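Local coordinates for protein VipE (Legionella pneumophila subsp. pneumophila str. Philadelphia 1, PDB 4QN8) that is a Legionella effector of undetermined biochemical activity, probably acting inside the host cell, represented here by the all-helical N-terminal part of the longer protein, at residues Ala109-Phe123 with Leu141-Gln154. Numbering follows the deposited sequence.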
# COMPACT_ATOMS: atom_id res chain seq x y z
N ALA A 109 2.94 2.09 4.74
CA ALA A 109 2.65 3.43 5.27
C ALA A 109 1.57 3.41 6.35
O ALA A 109 1.63 4.17 7.31
CB ALA A 109 2.26 4.38 4.15
N PHE A 110 0.57 2.56 6.17
CA PHE A 110 -0.53 2.49 7.13
C PHE A 110 -0.01 1.89 8.43
O PHE A 110 -0.34 2.35 9.53
CB PHE A 110 -1.65 1.64 6.56
CG PHE A 110 -2.86 1.56 7.44
CD1 PHE A 110 -3.85 2.53 7.37
CD2 PHE A 110 -3.01 0.50 8.32
CE1 PHE A 110 -4.98 2.45 8.17
CE2 PHE A 110 -4.14 0.41 9.13
CZ PHE A 110 -5.13 1.39 9.05
N GLU A 111 0.81 0.85 8.30
CA GLU A 111 1.39 0.26 9.49
C GLU A 111 2.33 1.25 10.17
O GLU A 111 2.39 1.29 11.41
CB GLU A 111 2.11 -1.07 9.20
CG GLU A 111 2.37 -1.86 10.50
CD GLU A 111 3.20 -3.11 10.28
OE1 GLU A 111 3.35 -3.54 9.11
OE2 GLU A 111 3.67 -3.70 11.29
N MSE A 112 3.07 2.05 9.40
CA MSE A 112 3.95 3.02 10.03
C MSE A 112 3.17 4.15 10.70
O MSE A 112 3.63 4.75 11.68
CB MSE A 112 4.95 3.58 9.03
CG MSE A 112 5.89 2.52 8.51
SE MSE A 112 6.96 3.20 7.05
CE MSE A 112 8.21 4.29 8.07
N ALA A 113 1.98 4.42 10.18
CA ALA A 113 1.18 5.51 10.74
C ALA A 113 0.65 5.15 12.11
O ALA A 113 0.53 6.00 13.00
CB ALA A 113 0.03 5.84 9.81
N HIS A 114 0.32 3.87 12.29
CA HIS A 114 -0.43 3.49 13.49
C HIS A 114 0.36 2.59 14.41
O HIS A 114 0.16 2.59 15.62
CB HIS A 114 -1.76 2.83 13.09
CG HIS A 114 -2.65 3.74 12.30
ND1 HIS A 114 -3.17 4.89 12.83
CD2 HIS A 114 -3.08 3.68 11.02
CE1 HIS A 114 -3.89 5.51 11.91
NE2 HIS A 114 -3.86 4.79 10.80
N TYR A 115 1.27 1.81 13.83
CA TYR A 115 2.09 0.90 14.63
C TYR A 115 3.56 1.04 14.23
O TYR A 115 4.16 0.08 13.76
CB TYR A 115 1.63 -0.54 14.43
CG TYR A 115 0.15 -0.74 14.65
CD1 TYR A 115 -0.38 -0.77 15.94
CD2 TYR A 115 -0.72 -0.86 13.58
CE1 TYR A 115 -1.73 -0.94 16.14
CE2 TYR A 115 -2.09 -1.04 13.78
CZ TYR A 115 -2.58 -1.07 15.05
OH TYR A 115 -3.93 -1.24 15.28
N PRO A 116 4.15 2.22 14.44
CA PRO A 116 5.49 2.47 13.89
C PRO A 116 6.60 1.57 14.44
O PRO A 116 7.51 1.24 13.68
CB PRO A 116 5.76 3.93 14.26
CG PRO A 116 4.84 4.24 15.37
CD PRO A 116 3.61 3.42 15.11
N THR A 117 6.54 1.20 15.72
CA THR A 117 7.57 0.34 16.30
C THR A 117 7.63 -1.03 15.63
O THR A 117 8.71 -1.57 15.35
CB THR A 117 7.36 0.14 17.81
OG1 THR A 117 7.44 1.40 18.48
CG2 THR A 117 8.43 -0.79 18.38
N LYS A 118 6.45 -1.60 15.37
CA LYS A 118 6.36 -2.89 14.69
C LYS A 118 6.73 -2.78 13.21
O LYS A 118 7.37 -3.67 12.65
CB LYS A 118 4.94 -3.44 14.83
CG LYS A 118 4.78 -4.84 14.29
CD LYS A 118 5.78 -5.79 14.94
CE LYS A 118 5.43 -7.24 14.64
NZ LYS A 118 6.46 -8.18 15.16
N ALA A 119 6.33 -1.68 12.58
CA ALA A 119 6.55 -1.52 11.14
C ALA A 119 8.03 -1.35 10.81
O ALA A 119 8.48 -1.64 9.68
CB ALA A 119 5.76 -0.36 10.61
N GLU A 120 8.80 -0.89 11.78
CA GLU A 120 10.23 -0.67 11.57
C GLU A 120 10.97 -1.93 11.12
O GLU A 120 11.97 -1.85 10.41
CB GLU A 120 10.87 -0.11 12.85
CG GLU A 120 12.29 0.35 12.67
CD GLU A 120 12.43 1.50 11.69
OE1 GLU A 120 11.42 2.14 11.32
OE2 GLU A 120 13.58 1.76 11.29
N GLU A 121 10.46 -3.10 11.52
CA GLU A 121 11.10 -4.36 11.18
C GLU A 121 11.13 -4.65 9.67
O GLU A 121 11.95 -5.45 9.21
CB GLU A 121 10.44 -5.52 11.94
CG GLU A 121 10.45 -5.35 13.46
CD GLU A 121 9.69 -6.46 14.18
OE1 GLU A 121 9.31 -7.45 13.51
OE2 GLU A 121 9.47 -6.34 15.41
N HIS A 122 10.25 -4.01 8.92
CA HIS A 122 10.17 -4.26 7.47
C HIS A 122 11.41 -3.76 6.74
O HIS A 122 11.73 -4.24 5.65
CB HIS A 122 8.94 -3.60 6.86
CG HIS A 122 7.64 -4.20 7.29
ND1 HIS A 122 7.36 -5.54 7.17
CD2 HIS A 122 6.53 -3.63 7.82
CE1 HIS A 122 6.14 -5.78 7.62
NE2 HIS A 122 5.62 -4.63 8.01
N PHE A 123 12.10 -2.79 7.34
CA PHE A 123 13.29 -2.22 6.70
C PHE A 123 14.50 -3.12 6.82
O PHE A 123 15.53 -2.86 6.22
CB PHE A 123 13.58 -0.82 7.26
CG PHE A 123 12.46 0.15 7.01
CD1 PHE A 123 12.37 0.83 5.80
CD2 PHE A 123 11.47 0.33 7.94
CE1 PHE A 123 11.33 1.70 5.55
CE2 PHE A 123 10.42 1.21 7.70
CZ PHE A 123 10.34 1.89 6.51
N LEU A 141 13.74 6.68 1.61
CA LEU A 141 12.56 5.82 1.56
C LEU A 141 11.58 6.25 2.64
O LEU A 141 10.37 6.40 2.39
CB LEU A 141 12.93 4.33 1.71
CG LEU A 141 11.77 3.32 1.80
CD1 LEU A 141 10.85 3.49 0.59
CD2 LEU A 141 12.28 1.88 1.89
N LYS A 142 12.09 6.49 3.85
CA LYS A 142 11.24 6.90 4.95
C LYS A 142 10.78 8.36 4.86
O LYS A 142 9.58 8.65 5.02
CB LYS A 142 11.94 6.67 6.30
CG LYS A 142 12.13 5.20 6.64
CD LYS A 142 12.88 5.07 7.96
CE LYS A 142 13.05 3.61 8.36
NZ LYS A 142 13.86 3.50 9.61
N ALA A 143 11.72 9.26 4.63
CA ALA A 143 11.43 10.69 4.77
C ALA A 143 10.77 11.29 3.53
O ALA A 143 10.04 12.27 3.64
CB ALA A 143 12.70 11.46 5.10
N VAL A 144 11.03 10.71 2.36
CA VAL A 144 10.48 11.28 1.12
C VAL A 144 9.39 10.40 0.52
O VAL A 144 8.30 10.89 0.19
CB VAL A 144 11.59 11.51 0.07
CG1 VAL A 144 10.98 11.99 -1.25
CG2 VAL A 144 12.61 12.51 0.60
N ILE A 145 9.68 9.11 0.37
CA ILE A 145 8.78 8.22 -0.35
C ILE A 145 7.57 7.80 0.48
O ILE A 145 6.44 7.89 0.01
CB ILE A 145 9.54 7.00 -0.93
CG1 ILE A 145 10.55 7.48 -1.98
CG2 ILE A 145 8.59 6.01 -1.57
CD1 ILE A 145 11.39 6.35 -2.57
N LEU A 146 7.81 7.37 1.71
CA LEU A 146 6.71 6.94 2.57
C LEU A 146 5.98 8.09 3.29
O LEU A 146 4.77 8.02 3.53
CB LEU A 146 7.23 5.89 3.57
CG LEU A 146 7.61 4.57 2.91
CD1 LEU A 146 8.40 3.65 3.86
CD2 LEU A 146 6.38 3.84 2.42
N ASN A 147 6.72 9.14 3.63
CA ASN A 147 6.22 10.23 4.48
C ASN A 147 4.86 10.86 4.13
O ASN A 147 4.03 11.04 5.01
CB ASN A 147 7.28 11.31 4.68
CG ASN A 147 6.81 12.41 5.60
OD1 ASN A 147 6.72 12.23 6.82
ND2 ASN A 147 6.51 13.58 5.02
N PRO A 148 4.64 11.21 2.85
CA PRO A 148 3.34 11.82 2.53
C PRO A 148 2.18 10.86 2.72
O PRO A 148 1.05 11.27 3.05
CB PRO A 148 3.49 12.20 1.04
CG PRO A 148 4.58 11.32 0.53
CD PRO A 148 5.53 11.17 1.67
N ILE A 149 2.44 9.58 2.50
CA ILE A 149 1.38 8.60 2.62
C ILE A 149 1.12 8.34 4.11
O ILE A 149 -0.04 8.27 4.54
CB ILE A 149 1.74 7.30 1.89
CG1 ILE A 149 2.28 7.66 0.50
CG2 ILE A 149 0.52 6.42 1.75
CD1 ILE A 149 2.60 6.46 -0.32
N ILE A 150 2.19 8.23 4.90
CA ILE A 150 2.04 8.08 6.35
C ILE A 150 1.25 9.27 6.90
O ILE A 150 0.34 9.10 7.72
CB ILE A 150 3.42 8.01 7.07
CG1 ILE A 150 4.18 6.74 6.64
CG2 ILE A 150 3.27 8.06 8.57
CD1 ILE A 150 5.68 6.78 6.98
N ALA A 151 1.58 10.47 6.43
CA ALA A 151 0.92 11.68 6.93
C ALA A 151 -0.57 11.68 6.60
O ALA A 151 -1.40 12.18 7.36
CB ALA A 151 1.59 12.92 6.36
N PHE A 152 -0.91 11.09 5.46
CA PHE A 152 -2.30 10.98 5.05
C PHE A 152 -3.08 10.10 6.01
O PHE A 152 -4.18 10.45 6.44
CB PHE A 152 -2.42 10.42 3.63
CG PHE A 152 -3.82 10.03 3.25
CD1 PHE A 152 -4.71 10.99 2.80
CD2 PHE A 152 -4.26 8.72 3.36
CE1 PHE A 152 -6.02 10.65 2.46
CE2 PHE A 152 -5.57 8.37 3.04
CZ PHE A 152 -6.45 9.34 2.58
N PHE A 153 -2.53 8.95 6.34
CA PHE A 153 -3.22 8.03 7.24
C PHE A 153 -3.32 8.59 8.65
O PHE A 153 -4.26 8.28 9.39
CB PHE A 153 -2.53 6.66 7.22
CG PHE A 153 -2.77 5.89 5.95
CD1 PHE A 153 -4.05 5.75 5.44
CD2 PHE A 153 -1.71 5.31 5.27
CE1 PHE A 153 -4.28 5.04 4.27
CE2 PHE A 153 -1.94 4.60 4.09
CZ PHE A 153 -3.22 4.47 3.59
N GLN A 154 -2.37 9.44 9.04
CA GLN A 154 -2.42 9.98 10.39
C GLN A 154 -3.46 11.08 10.53
O GLN A 154 -4.01 11.28 11.61
CB GLN A 154 -1.04 10.43 10.85
CG GLN A 154 -0.10 9.27 11.05
CD GLN A 154 1.20 9.68 11.69
OE1 GLN A 154 1.71 10.78 11.44
NE2 GLN A 154 1.75 8.81 12.54
O HOH W 1 -5.63 5.83 8.83
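Phe153 is the knob of a knobs-into-holes contact between helices 103-114 and 135-154 of this all-helical domain, its side chain set in a hollow formed by Ala109, Phe110, Ala113 and His114. The axes of the segments 109-114 and 141-154 cross at -60°, 8.2 Å apart at closest approach. Phe110 meets the knob as a T-shaped pair: CG anti to the backbone N swings its ring so that the CD1 edge points over the centre of the Phe153 ring, with the planes at 83°. Phe110 CB lies over the same ring in a CH-pi contact. Val66 of helix 58-69 touches both side chains. The two alanines let the backbones come close, and the Ala109 CB bump rests 3.6 Å from Ile149 CG2. Farther along, in the conformer given, the selenium of Met112 (selenomethionine) lies against Leu146 CD1, 3.5 Å away, and also touches Ile150 CD1; a bend at chi3 in that conformer turns its CE onto the same Ile150 methyl.

Phe123 closes the other end of the interface. Leu141 CD2 and Leu146 CD1 abut its ring edge, while the extended Lys142 chain runs over one face, placing CE 3.5 Å above the ring centre. Its NZ adds a cation-pi contact and forms a salt bridge with Glu120 OE2, whose modelled separation is too short to be taken literally. Past the knob, a water bridges His114 NE2 and Phe153 O. Ala113 CB packs against Gln154 CG, and the Gln154 amide donates from NE2 to a lone pair of Ala113 O, 3.1 Å away, in a nearly straight bond (174°).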